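Local coordinates for bifunctional purine biosynthetic protein ADE5,7 (Cryptococcus neoformans var. grubii serotype A, PDB 7LVO), which catalyses two ATP-dependent steps of de novo purine synthesis, with the chain here forming the N-terminal GAR synthetase half that joins phosphoribosylamine to glycine, at residues S188-S193 against A212-V217; A176-K181 against E205-A210. All coordinates share one frame; numbering follows the deposited sequence.

Contact 1. Residues S188-S193 against A212-V217; sequences SVIKAS and AALKSV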
loop_
_atom_site.group_PDB
_atom_site.type_symbol
_atom_site.label_atom_id
_atom_site.label_comp_id
_atom_site.label_asym_id
_atom_site.label_seq_id
_atom_site.Cartn_x
_atom_site.Cartn_y
_atom_site.Cartn_z
ATOM N N SER A 188 18.105 -4.356 -17.593
ATOM C CA SER A 188 16.989 -5.247 -17.328
ATOM C C SER A 188 16.649 -5.226 -15.844
ATOM O O SER A 188 17.481 -4.883 -14.998
ATOM C CB SER A 188 17.306 -6.687 -17.765
ATOM O OG SER A 188 17.578 -6.752 -19.154
ATOM N N VAL A 189 15.408 -5.598 -15.540
ATOM C CA VAL A 189 14.920 -5.720 -14.173
ATOM C C VAL A 189 14.429 -7.147 -13.979
ATOM O O VAL A 189 13.596 -7.632 -14.753
ATOM C CB VAL A 189 13.796 -4.712 -13.873
ATOM C CG1 VAL A 189 13.405 -4.778 -12.408
ATOM C CG2 VAL A 189 14.227 -3.302 -14.258
ATOM N N ILE A 190 14.947 -7.815 -12.953
ATOM C CA ILE A 190 14.605 -9.201 -12.650
ATOM C C ILE A 190 13.722 -9.200 -11.411
ATOM O O ILE A 190 14.171 -8.817 -10.322
ATOM C CB ILE A 190 15.859 -10.060 -12.436
ATOM C CG1 ILE A 190 16.737 -10.032 -13.689
ATOM C CG2 ILE A 190 15.473 -11.489 -12.075
ATOM C CD1 ILE A 190 18.033 -10.810 -13.548
ATOM N N LYS A 191 12.474 -9.630 -11.576
ATOM C CA LYS A 191 11.492 -9.628 -10.504
ATOM C C LYS A 191 11.001 -11.043 -10.234
ATOM O O LYS A 191 10.699 -11.795 -11.165
ATOM C CB LYS A 191 10.295 -8.737 -10.853
ATOM C CG LYS A 191 10.639 -7.270 -11.064
ATOM C CD LYS A 191 9.384 -6.463 -11.349
ATOM C CE LYS A 191 9.697 -4.987 -11.517
ATOM N NZ LYS A 191 8.457 -4.197 -11.778
ATOM N N ALA A 192 10.923 -11.399 -8.956
ATOM C CA ALA A 192 10.305 -12.655 -8.550
ATOM C C ALA A 192 8.789 -12.497 -8.573
ATOM O O ALA A 192 8.244 -11.582 -7.946
ATOM C CB ALA A 192 10.779 -13.060 -7.158
ATOM N N SER A 193 8.111 -13.384 -9.307
ATOM C CA SER A 193 6.666 -13.262 -9.470
ATOM C C SER A 193 5.958 -13.252 -8.120
ATOM O O SER A 193 5.091 -12.406 -7.867
ATOM C CB SER A 193 6.141 -14.400 -10.343
ATOM O OG SER A 193 6.367 -15.655 -9.725
ATOM N N ALA A 212 23.773 -13.533 -12.700
ATOM C CA ALA A 212 23.862 -13.916 -11.295
ATOM C C ALA A 212 22.515 -13.768 -10.601
ATOM O O ALA A 212 22.126 -14.623 -9.793
ATOM C CB ALA A 212 24.927 -13.081 -10.589
ATOM N N ALA A 213 21.786 -12.689 -10.903
ATOM C CA ALA A 213 20.475 -12.484 -10.304
ATOM C C ALA A 213 19.463 -13.530 -10.753
ATOM O O ALA A 213 18.489 -13.777 -10.034
ATOM C CB ALA A 213 19.959 -11.082 -10.635
ATOM N N LEU A 214 19.669 -14.149 -11.916
ATOM C CA LEU A 214 18.764 -15.204 -12.362
ATOM C C LEU A 214 19.025 -16.513 -11.626
ATOM O O LEU A 214 18.082 -17.241 -11.296
ATOM C CB LEU A 214 18.893 -15.413 -13.872
ATOM C CG LEU A 214 18.371 -14.287 -14.767
ATOM C CD1 LEU A 214 18.535 -14.657 -16.235
ATOM C CD2 LEU A 214 16.916 -13.979 -14.447
ATOM N N LYS A 215 20.295 -16.831 -11.363
ATOM C CA LYS A 215 20.610 -18.053 -10.630
ATOM C C LYS A 215 20.240 -17.936 -9.158
ATOM O O LYS A 215 19.916 -18.945 -8.520
ATOM C CB LYS A 215 22.093 -18.394 -10.779
ATOM C CG LYS A 215 22.560 -19.532 -9.884
ATOM C CD LYS A 215 23.972 -19.974 -10.229
ATOM C CE LYS A 215 24.033 -20.598 -11.613
ATOM N NZ LYS A 215 25.404 -21.071 -11.953
ATOM N N SER A 216 20.281 -16.724 -8.601
ATOM C CA SER A 216 19.931 -16.539 -7.199
ATOM C C SER A 216 18.432 -16.665 -6.956
ATOM O O SER A 216 18.022 -16.899 -5.814
ATOM C CB SER A 216 20.419 -15.173 -6.714
ATOM O OG SER A 216 19.872 -14.125 -7.499
ATOM N N VAL A 217 17.611 -16.519 -7.996
ATOM C CA VAL A 217 16.168 -16.613 -7.856
ATOM C C VAL A 217 15.603 -17.893 -8.455
ATOM O O VAL A 217 14.593 -18.402 -7.951
ATOM C CB VAL A 217 15.487 -15.375 -8.480
ATOM C CG1 VAL A 217 13.979 -15.459 -8.322
ATOM C CG2 VAL A 217 16.031 -14.096 -7.861
#

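Contact 2. Residues A176-K181 against E205-A210; sequences AYIKSK and ETDEEA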
loop_
_atom_site.group_PDB
_atom_site.type_symbol
_atom_site.label_atom_id
_atom_site.label_comp_id
_atom_site.label_asym_id
_atom_site.label_seq_id
_atom_site.Cartn_x
_atom_site.Cartn_y
_atom_site.Cartn_z
ATOM N N ALA A 176 19.431 -16.975 -22.178
ATOM C CA ALA A 176 19.473 -16.636 -23.595
ATOM C C ALA A 176 18.737 -15.334 -23.881
ATOM O O ALA A 176 19.138 -14.575 -24.770
ATOM C CB ALA A 176 18.875 -17.772 -24.423
ATOM N N TYR A 177 17.658 -15.060 -23.145
ATOM C CA TYR A 177 16.899 -13.834 -23.371
ATOM C C TYR A 177 17.741 -12.605 -23.058
ATOM O O TYR A 177 17.705 -11.613 -23.795
ATOM C CB TYR A 177 15.623 -13.856 -22.529
ATOM C CG TYR A 177 14.743 -12.638 -22.700
ATOM C CD1 TYR A 177 14.086 -12.394 -23.897
ATOM C CD2 TYR A 177 14.561 -11.738 -21.661
ATOM C CE1 TYR A 177 13.281 -11.288 -24.055
ATOM C CE2 TYR A 177 13.754 -10.627 -21.809
ATOM C CZ TYR A 177 13.114 -10.409 -23.009
ATOM O OH TYR A 177 12.308 -9.302 -23.161
ATOM N N ILE A 178 18.504 -12.648 -21.964
ATOM C CA ILE A 178 19.386 -11.532 -21.636
ATOM C C ILE A 178 20.539 -11.464 -22.628
ATOM O O ILE A 178 20.979 -10.376 -23.016
ATOM C CB ILE A 178 19.891 -11.659 -20.185
ATOM C CG1 ILE A 178 18.711 -11.612 -19.214
ATOM C CG2 ILE A 178 20.897 -10.563 -19.868
ATOM C CD1 ILE A 178 19.085 -11.872 -17.770
ATOM N N LYS A 179 21.043 -12.622 -23.058
ATOM C CA LYS A 179 22.158 -12.658 -23.996
ATOM C C LYS A 179 21.820 -11.999 -25.327
ATOM O O LYS A 179 22.733 -11.574 -26.042
ATOM C CB LYS A 179 22.590 -14.109 -24.221
ATOM C CG LYS A 179 23.790 -14.287 -25.134
ATOM C CD LYS A 179 24.124 -15.767 -25.308
ATOM C CE LYS A 179 25.218 -15.982 -26.342
ATOM N NZ LYS A 179 25.527 -17.429 -26.523
ATOM N N SER A 180 20.537 -11.896 -25.671
ATOM C CA SER A 180 20.116 -11.315 -26.936
ATOM C C SER A 180 19.890 -9.809 -26.863
ATOM O O SER A 180 19.511 -9.209 -27.874
ATOM C CB SER A 180 18.833 -11.996 -27.423
ATOM O OG SER A 180 17.767 -11.800 -26.512
ATOM N N LYS A 181 20.108 -9.185 -25.703
ATOM C CA LYS A 181 19.948 -7.744 -25.556
ATOM C C LYS A 181 18.588 -7.306 -26.089
ATOM O O LYS A 181 18.507 -6.722 -27.176
ATOM C CB LYS A 181 21.067 -7.004 -26.292
ATOM C CG LYS A 181 22.468 -7.307 -25.787
ATOM C CD LYS A 181 22.686 -6.766 -24.381
ATOM C CE LYS A 181 24.157 -6.829 -23.984
ATOM N NZ LYS A 181 24.690 -8.221 -23.998
ATOM N N GLU A 205 23.133 -3.771 -12.784
ATOM C CA GLU A 205 23.717 -2.669 -13.540
ATOM C C GLU A 205 24.311 -3.128 -14.865
ATOM O O GLU A 205 24.471 -2.310 -15.777
ATOM C CB GLU A 205 24.797 -1.972 -12.706
ATOM C CG GLU A 205 24.283 -1.343 -11.423
ATOM C CD GLU A 205 25.309 -0.435 -10.770
ATOM O OE1 GLU A 205 26.335 -0.135 -11.417
ATOM O OE2 GLU A 205 25.091 -0.021 -9.609
ATOM N N THR A 206 24.645 -4.409 -14.992
ATOM C CA THR A 206 25.180 -4.958 -16.229
ATOM C C THR A 206 24.647 -6.371 -16.412
ATOM O O THR A 206 23.973 -6.924 -15.537
ATOM C CB THR A 206 26.714 -4.962 -16.230
ATOM O OG1 THR A 206 27.191 -5.808 -15.176
ATOM C CG2 THR A 206 27.254 -3.553 -16.034
ATOM N N ASP A 207 24.953 -6.958 -17.571
ATOM C CA ASP A 207 24.486 -8.312 -17.850
ATOM C C ASP A 207 25.032 -9.306 -16.834
ATOM O O ASP A 207 24.315 -10.214 -16.399
ATOM C CB ASP A 207 24.876 -8.725 -19.269
ATOM C CG ASP A 207 24.095 -7.972 -20.330
ATOM O OD1 ASP A 207 23.413 -6.984 -19.981
ATOM O OD2 ASP A 207 24.158 -8.372 -21.513
ATOM N N GLU A 208 26.297 -9.146 -16.439
ATOM C CA GLU A 208 26.903 -10.068 -15.483
ATOM C C GLU A 208 26.059 -10.188 -14.222
ATOM O O GLU A 208 25.803 -11.294 -13.733
ATOM C CB GLU A 208 28.323 -9.610 -15.142
ATOM C CG GLU A 208 29.286 -9.676 -16.312
ATOM C CD GLU A 208 29.370 -11.067 -16.913
ATOM O OE1 GLU A 208 28.925 -12.030 -16.253
ATOM O OE2 GLU A 208 29.877 -11.197 -18.050
ATOM N N GLU A 209 25.612 -9.052 -13.682
ATOM C CA GLU A 209 24.761 -9.086 -12.501
ATOM C C GLU A 209 23.387 -9.668 -12.800
ATOM O O GLU A 209 22.728 -10.169 -11.881
ATOM C CB GLU A 209 24.618 -7.680 -11.916
ATOM C CG GLU A 209 25.945 -6.996 -11.628
ATOM C CD GLU A 209 25.774 -5.655 -10.948
ATOM O OE1 GLU A 209 24.667 -5.391 -10.425
ATOM O OE2 GLU A 209 26.743 -4.866 -10.940
ATOM N N ALA A 210 22.945 -9.616 -14.059
ATOM C CA ALA A 210 21.653 -10.191 -14.416
ATOM C C ALA A 210 21.710 -11.715 -14.406
ATOM O O ALA A 210 20.814 -12.377 -13.870
ATOM C CB ALA A 210 21.207 -9.674 -15.783
#

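Contact 1. Residues S188-S193 against A212-V217
Ile190, at the middle of strand 188-192, reaches from the sheet to Ala213 and Leu214 on helix 207-218. From CB two branches leave. The CG2 branch of Ile190, anti to the backbone N, approaches Leu214 CD2 at 3.7 Å. On the other branch, Ile190 CG1 lies 4.0 Å from Leu214 CD2. This branch runs on fully extended (chi2 178°) to Ile190 CD1, which touches both helix residues: Ala213 CB at 3.5 Å and Leu214 CD2 at 3.5 Å. The second of these is tighter than an ordinary methyl contact. The two long side chains cross at about a right angle, and Leu214 offers Ile190 mainly its CD2 methyl.

Residue size follows the spacing. Alanine suits position 213, where the CB bond points at the strand and a single methyl already meets the isoleucine tip. Leu214 leaves the helix more to one flank and needs its branched length to come back to the strand; it also packs on Ala174 of helix 171-179. Farther along, Ala192 CB faces Val217 CG1 at 4.2 Å, a looser contact between two small groups. No hydrogen bond joins the segments, and all five touching residues are buried. Across the sheet, Lys191 points away from the helix and forms a salt bridge with Glu233.

The axes of the short strand and helix segments run nearly parallel, 4° apart and 9.3 Å from each other. This is helix-on-sheet packing within the ATP-grasp domain, on a four-stranded antiparallel sheet in the predicted ATP-binding region.

Contact 2. Residues A176-K181 against E205-A210
Helix-helix packing in the ATP-grasp domain brings the C-terminal end of helix 171-179 beside the first turn of helix 207-218, with a salt bridge at the exposed edge and an apolar contact beneath it. Ile178 and Ala210 make the buried part. The CD1 methyl of Ile178, at the end of an extended CG1 branch (chi2 174°), lies 3.6 Å from Ala210 CB. Ile178 CG2 comes to 4.2 Å from that same Ala210 CB and also borders the Asp207 carboxylate carbon. Alanine lets the two helices come close here, while isoleucine supplies the reach; Ile178 continues onto Phe211 of the facing helix.

Asp207 follows Thr206, the N-cap residue, so its carboxylate lies near the positive end of the helix dipole, which would probably favour the charged form. Lys181 is the first residue to leave helical geometry after helix 171-179, and its positive phi turns the chain there. Its side chain, bent at chi2 and chi4, brings the ammonium group back toward Asp207. A long, flexible lysine suits this exposed edge, where it can cross from one helix end to the other. At 2.5 Å between Lys181 NZ and Asp207 OD2 the salt bridge is modelled unusually short, so the exact placing of the lysine tip is doubtful; as built, Lys181 NZ meets Asp207 OD2 nearly along its C-O axis.

Overall arrangement
The two contacts lie about 11 Å apart, centre to centre, and share helix 207-218: contact 2 uses its first turn, contact 1 its later turns. Along the chain their segments alternate, 176-181, 188-193, 205-210 and 212-217, so helix 171-179 and the strand that follows it are both packed against one later helix. Leu214 and Ile178 touch, so the contacts adjoin. The result is two helices side by side, with helix 207-218 packed on the antiparallel sheet that holds strand 188-192. Both contacts thus build the same part of the ATP-grasp domain, contact 1 buried within the predicted ATP-binding region, contact 2 running out to the surface, away from the predicted metal sites.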